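Local coordinates for putative cell adhesion protein (Bacteroides thetaiotaomicron, PDB 4DGU), which probably serves in bacterial cell adhesion as a fimbrillin-like protein related to pilus components, and binds zinc ions, at residues G104-A112 with S122-V130; I40-A49 with P57-R65. One frame throughout, in Å; residues are numbered along the deposited sequence.

Contact 1 of 2, residues G104-A112 with S122-V130; sequences GQEHLFGTA and SLKFKRMTV. With ZN (zinc ion), chain D.
A beta hairpin made by strands 108-114 and 120-135 brings Phe109 opposite Lys126 and Thr111 opposite Lys124 as antiparallel hydrogen-bonded pairs, in the large mixed sheet of this transthyretin-clan fold. The Lys126 N to Phe109 O bond, 2.8 Å long, is one rung of a ladder that weakens only at Thr111 N to Lys124 O. Between these pairs, Gly110 presents its CA to a face of the Phe125 ring, 3.9 Å from the centroid, a CH-pi contact made by the bare backbone. Leu108 and Arg127 run side by side and point the same way, the CD2 methyl of Leu108 lying 3.5 Å from Arg127 NE. The guanidinium goes on to take Glu106 side-on in a salt bridge carried by two hydrogen bonds. Arg127 NE at 2.9 Å and Arg127 NH2 at 3.1 Å both reach the one oxygen, Glu106 OE1, with the two flat groups only 13° from coplanar. Glu106 CG sits between its own backbone N and carbonyl carbon (chi1 69°), and the extended chain beyond carries the carboxylate to the arginine. Second partners fix both groups: Ser39 binds Glu106 OE2, while Ser30 and the carbonyl of Phe34 hold Arg127 NH1. Tyr246 of the second subunit bonds to Arg127 N. Just beyond the paired rungs, where the second strand is interrupted, Thr129 OG1 accepts from His107 N at 3.1 Å and is bonded to Asn188 as well. The His107 ring, with Thr129 CG2 at its edge, binds zinc through NE2 at 2.2 Å, and a water on that zinc donates to Gln105 O over 2.7 Å.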
# COMPACT_ATOMS: atom_id res chain seq x y z
N GLY A 104 -27.95 -0.69 -0.78
CA GLY A 104 -28.69 -1.92 -0.52
C GLY A 104 -28.63 -2.85 -1.71
O GLY A 104 -27.77 -3.73 -1.78
N GLN A 105 -29.53 -2.62 -2.67
CA GLN A 105 -29.64 -3.39 -3.91
C GLN A 105 -28.49 -3.01 -4.85
O GLN A 105 -28.21 -1.83 -5.03
CB GLN A 105 -31.04 -3.14 -4.55
CG GLN A 105 -31.27 -3.62 -6.01
CD GLN A 105 -31.13 -5.11 -6.24
OE1 GLN A 105 -30.36 -5.56 -7.10
NE2 GLN A 105 -31.85 -5.93 -5.47
N GLU A 106 -27.83 -4.02 -5.42
CA GLU A 106 -26.75 -3.84 -6.39
C GLU A 106 -27.26 -3.18 -7.68
O GLU A 106 -28.43 -3.36 -8.05
CB GLU A 106 -26.11 -5.20 -6.75
CG GLU A 106 -27.00 -6.15 -7.56
CD GLU A 106 -26.43 -7.51 -7.88
OE1 GLU A 106 -25.20 -7.71 -7.78
OE2 GLU A 106 -27.24 -8.40 -8.25
N HIS A 107 -26.37 -2.43 -8.37
CA HIS A 107 -26.65 -1.78 -9.63
C HIS A 107 -25.51 -2.05 -10.58
O HIS A 107 -24.34 -1.82 -10.26
CB HIS A 107 -26.90 -0.28 -9.45
CG HIS A 107 -28.24 0.01 -8.82
ND1 HIS A 107 -29.42 -0.09 -9.56
CD2 HIS A 107 -28.54 0.28 -7.53
CE1 HIS A 107 -30.39 0.17 -8.70
NE2 HIS A 107 -29.91 0.40 -7.47
N LEU A 108 -25.87 -2.64 -11.72
CA LEU A 108 -24.94 -3.06 -12.76
C LEU A 108 -25.21 -2.29 -14.05
O LEU A 108 -26.35 -1.92 -14.37
CB LEU A 108 -25.00 -4.59 -13.00
CG LEU A 108 -25.39 -5.51 -11.79
CD1 LEU A 108 -25.63 -6.94 -12.24
CD2 LEU A 108 -24.34 -5.54 -10.74
N PHE A 109 -24.12 -2.01 -14.76
CA PHE A 109 -24.15 -1.29 -16.02
C PHE A 109 -23.31 -2.05 -17.02
O PHE A 109 -22.15 -2.36 -16.74
CB PHE A 109 -23.68 0.16 -15.86
CG PHE A 109 -23.80 0.96 -17.13
CD1 PHE A 109 -25.03 1.40 -17.58
CD2 PHE A 109 -22.68 1.21 -17.92
CE1 PHE A 109 -25.15 2.10 -18.77
CE2 PHE A 109 -22.80 1.93 -19.10
CZ PHE A 109 -24.03 2.38 -19.51
N GLY A 110 -23.91 -2.39 -18.16
CA GLY A 110 -23.24 -3.16 -19.20
C GLY A 110 -23.15 -2.44 -20.52
O GLY A 110 -23.95 -1.55 -20.80
N THR A 111 -22.15 -2.80 -21.32
CA THR A 111 -21.95 -2.26 -22.66
C THR A 111 -21.56 -3.40 -23.57
O THR A 111 -21.02 -4.41 -23.12
CB THR A 111 -20.91 -1.10 -22.74
OG1 THR A 111 -19.61 -1.61 -22.48
CG2 THR A 111 -21.17 0.02 -21.76
N ALA A 112 -21.83 -3.22 -24.86
CA ALA A 112 -21.47 -4.14 -25.90
C ALA A 112 -21.23 -3.37 -27.17
O ALA A 112 -21.78 -2.29 -27.33
CB ALA A 112 -22.56 -5.18 -26.09
N SER A 122 -23.06 -9.91 -26.63
CA SER A 122 -22.60 -10.13 -25.26
C SER A 122 -22.45 -8.82 -24.50
O SER A 122 -21.56 -8.03 -24.83
CB SER A 122 -21.27 -10.88 -25.23
OG SER A 122 -21.35 -12.07 -26.01
N LEU A 123 -23.30 -8.59 -23.51
CA LEU A 123 -23.23 -7.41 -22.67
C LEU A 123 -22.24 -7.65 -21.56
O LEU A 123 -22.39 -8.63 -20.82
CB LEU A 123 -24.61 -7.02 -22.09
CG LEU A 123 -25.61 -6.39 -23.03
CD1 LEU A 123 -26.96 -6.41 -22.42
CD2 LEU A 123 -25.25 -4.93 -23.34
N LYS A 124 -21.22 -6.76 -21.44
CA LYS A 124 -20.15 -6.83 -20.42
C LYS A 124 -20.53 -5.92 -19.25
O LYS A 124 -20.34 -4.69 -19.30
CB LYS A 124 -18.77 -6.44 -21.00
CG LYS A 124 -18.37 -7.16 -22.30
CD LYS A 124 -17.86 -8.57 -22.08
CE LYS A 124 -17.00 -9.06 -23.22
NZ LYS A 124 -15.60 -8.55 -23.12
N PHE A 125 -21.07 -6.55 -18.18
CA PHE A 125 -21.52 -5.81 -17.02
C PHE A 125 -20.42 -5.51 -15.98
O PHE A 125 -19.65 -6.38 -15.57
CB PHE A 125 -22.66 -6.55 -16.33
CG PHE A 125 -23.99 -6.36 -17.02
CD1 PHE A 125 -24.39 -7.22 -18.05
CD2 PHE A 125 -24.85 -5.33 -16.65
CE1 PHE A 125 -25.62 -7.04 -18.68
CE2 PHE A 125 -26.07 -5.15 -17.30
CZ PHE A 125 -26.45 -6.00 -18.31
N LYS A 126 -20.37 -4.23 -15.59
CA LYS A 126 -19.61 -3.70 -14.48
C LYS A 126 -20.58 -3.62 -13.27
O LYS A 126 -21.75 -3.28 -13.48
CB LYS A 126 -19.10 -2.28 -14.81
CG LYS A 126 -18.09 -2.16 -15.93
CD LYS A 126 -17.74 -0.71 -16.20
CE LYS A 126 -16.71 -0.53 -17.30
NZ LYS A 126 -16.59 0.92 -17.67
N ARG A 127 -20.12 -3.91 -12.02
CA ARG A 127 -20.94 -3.69 -10.82
C ARG A 127 -20.57 -2.27 -10.36
O ARG A 127 -19.38 -2.01 -10.11
CB ARG A 127 -20.71 -4.75 -9.73
CG ARG A 127 -21.60 -4.59 -8.49
CD ARG A 127 -21.60 -5.81 -7.59
NE ARG A 127 -22.41 -6.90 -8.13
CZ ARG A 127 -21.94 -8.01 -8.70
NH1 ARG A 127 -20.64 -8.22 -8.78
NH2 ARG A 127 -22.77 -8.93 -9.17
N MSE A 128 -21.56 -1.34 -10.35
CA MSE A 128 -21.36 0.10 -10.04
C MSE A 128 -21.45 0.38 -8.54
O MSE A 128 -20.94 1.42 -8.08
CB MSE A 128 -22.34 0.99 -10.82
CG MSE A 128 -22.49 0.62 -12.31
SE MSE A 128 -20.79 0.40 -13.25
CE MSE A 128 -20.06 2.26 -13.15
N THR A 129 -22.10 -0.53 -7.80
CA THR A 129 -22.20 -0.52 -6.34
C THR A 129 -21.07 -1.42 -5.77
O THR A 129 -20.37 -2.09 -6.55
CB THR A 129 -23.58 -0.94 -5.88
OG1 THR A 129 -23.90 -2.15 -6.57
CG2 THR A 129 -24.66 0.13 -6.15
N VAL A 130 -20.90 -1.44 -4.43
CA VAL A 130 -19.81 -2.17 -3.77
C VAL A 130 -20.39 -3.27 -2.85
O VAL A 130 -20.96 -2.92 -1.81
CB VAL A 130 -18.86 -1.18 -2.99
CG1 VAL A 130 -17.71 -1.91 -2.29
CG2 VAL A 130 -18.31 -0.08 -3.92
ZN ZN D . -31.10 0.71 -5.70
O HOH W 1 -29.86 -0.01 -3.98
O HOH W 2 -18.62 -2.77 -19.99
O HOH W 3 -31.42 2.96 -5.53

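Contact 2 of 2, residues I40-A49 with P57-R65; sequences ITTGEVISMA and PFIVGKDSR
Met48 O is gripped by Arg65 NH1 at 3.2 Å and, weakly, by the hydroxyl of Thr56. The arginine nitrogen stands well above the carbonyl plane, 73° out of it, so the pull is not directed at a lone pair. Met48, a selenomethionine, also sends its side chain to meet the arginine: its chain bends at the last torsion (chi3 65°), laying CE over one face of the guanidinium, 3.5 Å from Arg65 CZ. The same methyl lies 3.7 Å from Phe58 CD2, and SE stands above that ring at longer range as a Met-aromatic contact. Asp63 CB sits over the centre of a Phe58 ring face, while Asp63 OD2 accepts from Ile59 N at 3.1 Å.

The hairpin of strands 45-50 and 56-59 extends past its ladder through the type II turn Thr41-Glu44: Gly43 N donates to Val60 O and Val60 N to Glu44 O, each 2.9 Å. Val60 CG2 packs against Ile40 CG2 at 3.7 Å. Backbone bonds thus set the register, whereas the charge of Arg65 is probably balanced in part by the carbonyls of Met48 and, weakly, Thr56, with Glu69 a long, weak ion partner.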
# COMPACT_ATOMS: atom_id res chain seq x y z
N ILE A 40 -28.24 -11.53 -13.16
CA ILE A 40 -29.08 -11.38 -14.34
C ILE A 40 -29.29 -12.76 -14.96
O ILE A 40 -28.62 -13.16 -15.91
CB ILE A 40 -28.54 -10.32 -15.32
CG1 ILE A 40 -27.87 -9.15 -14.57
CG2 ILE A 40 -29.67 -9.85 -16.24
CD1 ILE A 40 -27.01 -8.26 -15.41
N THR A 41 -30.23 -13.50 -14.37
CA THR A 41 -30.61 -14.85 -14.78
C THR A 41 -31.80 -14.77 -15.77
O THR A 41 -32.32 -13.68 -16.05
CB THR A 41 -30.93 -15.70 -13.54
OG1 THR A 41 -31.97 -15.06 -12.78
CG2 THR A 41 -29.70 -15.94 -12.66
N THR A 42 -32.20 -15.93 -16.33
CA THR A 42 -33.33 -16.00 -17.25
C THR A 42 -34.58 -15.46 -16.53
O THR A 42 -34.82 -15.79 -15.35
CB THR A 42 -33.50 -17.43 -17.79
OG1 THR A 42 -32.27 -17.86 -18.37
CG2 THR A 42 -34.61 -17.54 -18.84
N GLY A 43 -35.30 -14.58 -17.22
CA GLY A 43 -36.50 -13.95 -16.69
C GLY A 43 -36.26 -12.59 -16.08
O GLY A 43 -37.22 -11.85 -15.84
N GLU A 44 -35.00 -12.25 -15.80
CA GLU A 44 -34.67 -10.93 -15.27
C GLU A 44 -34.78 -9.89 -16.40
O GLU A 44 -34.49 -10.20 -17.56
CB GLU A 44 -33.28 -10.91 -14.60
CG GLU A 44 -33.18 -11.79 -13.36
CD GLU A 44 -34.26 -11.55 -12.31
OE1 GLU A 44 -34.24 -10.47 -11.67
OE2 GLU A 44 -35.16 -12.40 -12.19
N VAL A 45 -35.26 -8.70 -16.05
CA VAL A 45 -35.48 -7.59 -16.99
C VAL A 45 -34.35 -6.55 -16.81
O VAL A 45 -34.01 -6.17 -15.69
CB VAL A 45 -36.90 -6.96 -16.79
CG1 VAL A 45 -37.15 -5.78 -17.74
CG2 VAL A 45 -38.00 -8.00 -16.94
N ILE A 46 -33.77 -6.10 -17.95
CA ILE A 46 -32.76 -5.04 -18.05
C ILE A 46 -33.32 -3.92 -18.94
O ILE A 46 -34.18 -4.18 -19.79
CB ILE A 46 -31.39 -5.54 -18.61
CG1 ILE A 46 -31.52 -6.15 -20.03
CG2 ILE A 46 -30.65 -6.47 -17.63
CD1 ILE A 46 -30.34 -6.02 -20.85
N SER A 47 -32.82 -2.69 -18.74
CA SER A 47 -33.12 -1.54 -19.59
C SER A 47 -31.99 -1.48 -20.58
O SER A 47 -30.84 -1.29 -20.18
CB SER A 47 -33.20 -0.25 -18.79
OG SER A 47 -34.26 -0.32 -17.86
N MSE A 48 -32.28 -1.69 -21.86
CA MSE A 48 -31.23 -1.66 -22.85
C MSE A 48 -31.51 -0.63 -23.95
O MSE A 48 -32.65 -0.39 -24.29
CB MSE A 48 -31.06 -3.05 -23.45
CG MSE A 48 -29.88 -3.15 -24.35
SE MSE A 48 -29.60 -4.91 -25.02
CE MSE A 48 -31.20 -5.12 -26.07
N ALA A 49 -30.45 0.04 -24.45
CA ALA A 49 -30.52 1.03 -25.51
C ALA A 49 -29.28 0.97 -26.41
O ALA A 49 -28.20 0.57 -25.97
CB ALA A 49 -30.63 2.43 -24.92
N PRO A 57 -37.22 -2.02 -22.00
CA PRO A 57 -37.03 -3.28 -21.27
C PRO A 57 -36.69 -4.45 -22.19
O PRO A 57 -37.10 -4.47 -23.35
CB PRO A 57 -38.38 -3.51 -20.56
CG PRO A 57 -39.24 -2.33 -20.87
CD PRO A 57 -38.64 -1.59 -22.00
N PHE A 58 -35.90 -5.40 -21.66
CA PHE A 58 -35.50 -6.64 -22.34
C PHE A 58 -35.47 -7.79 -21.32
O PHE A 58 -34.78 -7.69 -20.30
CB PHE A 58 -34.13 -6.48 -23.02
CG PHE A 58 -33.67 -7.65 -23.85
CD1 PHE A 58 -33.12 -8.79 -23.25
CD2 PHE A 58 -33.75 -7.61 -25.24
CE1 PHE A 58 -32.69 -9.87 -24.02
CE2 PHE A 58 -33.29 -8.68 -26.02
CZ PHE A 58 -32.78 -9.82 -25.41
N ILE A 59 -36.24 -8.88 -21.59
CA ILE A 59 -36.30 -10.06 -20.72
C ILE A 59 -35.18 -11.01 -21.13
O ILE A 59 -35.15 -11.51 -22.25
CB ILE A 59 -37.70 -10.73 -20.71
CG1 ILE A 59 -38.77 -9.71 -20.24
CG2 ILE A 59 -37.69 -11.98 -19.81
CD1 ILE A 59 -40.10 -9.82 -20.86
N VAL A 60 -34.22 -11.19 -20.22
CA VAL A 60 -33.02 -12.00 -20.45
C VAL A 60 -33.40 -13.49 -20.54
O VAL A 60 -34.27 -13.97 -19.81
CB VAL A 60 -31.96 -11.71 -19.36
CG1 VAL A 60 -30.72 -12.61 -19.54
CG2 VAL A 60 -31.55 -10.23 -19.37
N GLY A 61 -32.77 -14.16 -21.51
CA GLY A 61 -32.95 -15.58 -21.82
C GLY A 61 -34.29 -15.91 -22.47
O GLY A 61 -34.62 -17.09 -22.62
N LYS A 62 -35.06 -14.86 -22.85
CA LYS A 62 -36.37 -15.02 -23.46
C LYS A 62 -36.53 -14.12 -24.69
O LYS A 62 -36.87 -14.62 -25.76
CB LYS A 62 -37.51 -14.73 -22.44
CG LYS A 62 -37.45 -15.55 -21.15
CD LYS A 62 -38.69 -16.42 -20.97
CE LYS A 62 -38.78 -16.99 -19.57
NZ LYS A 62 -37.88 -18.15 -19.37
N ASP A 63 -36.28 -12.80 -24.54
CA ASP A 63 -36.44 -11.84 -25.62
C ASP A 63 -35.34 -11.95 -26.68
O ASP A 63 -34.31 -12.61 -26.50
CB ASP A 63 -36.50 -10.38 -25.08
CG ASP A 63 -37.86 -9.92 -24.57
OD1 ASP A 63 -38.81 -10.73 -24.60
OD2 ASP A 63 -37.97 -8.75 -24.13
N SER A 64 -35.63 -11.33 -27.81
CA SER A 64 -34.79 -11.12 -28.97
C SER A 64 -35.10 -9.71 -29.45
O SER A 64 -36.24 -9.25 -29.31
CB SER A 64 -35.04 -12.17 -30.05
OG SER A 64 -36.40 -12.18 -30.46
N ARG A 65 -34.07 -8.97 -29.86
CA ARG A 65 -34.31 -7.62 -30.33
C ARG A 65 -34.07 -7.55 -31.84
O ARG A 65 -33.14 -8.19 -32.33
CB ARG A 65 -33.44 -6.60 -29.56
CG ARG A 65 -33.82 -5.16 -29.88
CD ARG A 65 -33.38 -4.18 -28.84
NE ARG A 65 -34.19 -4.29 -27.63
CZ ARG A 65 -34.15 -3.41 -26.64
NH1 ARG A 65 -33.36 -2.35 -26.71
NH2 ARG A 65 -34.89 -3.60 -25.55

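Both contacts are antiparallel hairpins in the same mixed sheet, with strand 77-83 pairing with the first strand of each. Contact 1 is the more central: its centre lies about 7 Å from the centre of the chain, against about 19 Å for that of contact 2, whose outer strand is partly exposed. They meet through apolar side chains: Ile40 CD1 lies 3.7 Å from Leu108 CD1, and Leu123 packs against Ile46 and Met48. Their arginines differ in role. In contact 1 a carboxylate takes the guanidinium in its plane, while a histidine of the same segment as that carboxylate binds zinc; in contact 2 a selenomethionine methyl covers a guanidinium face. A second subunit reaches contact 1 alone.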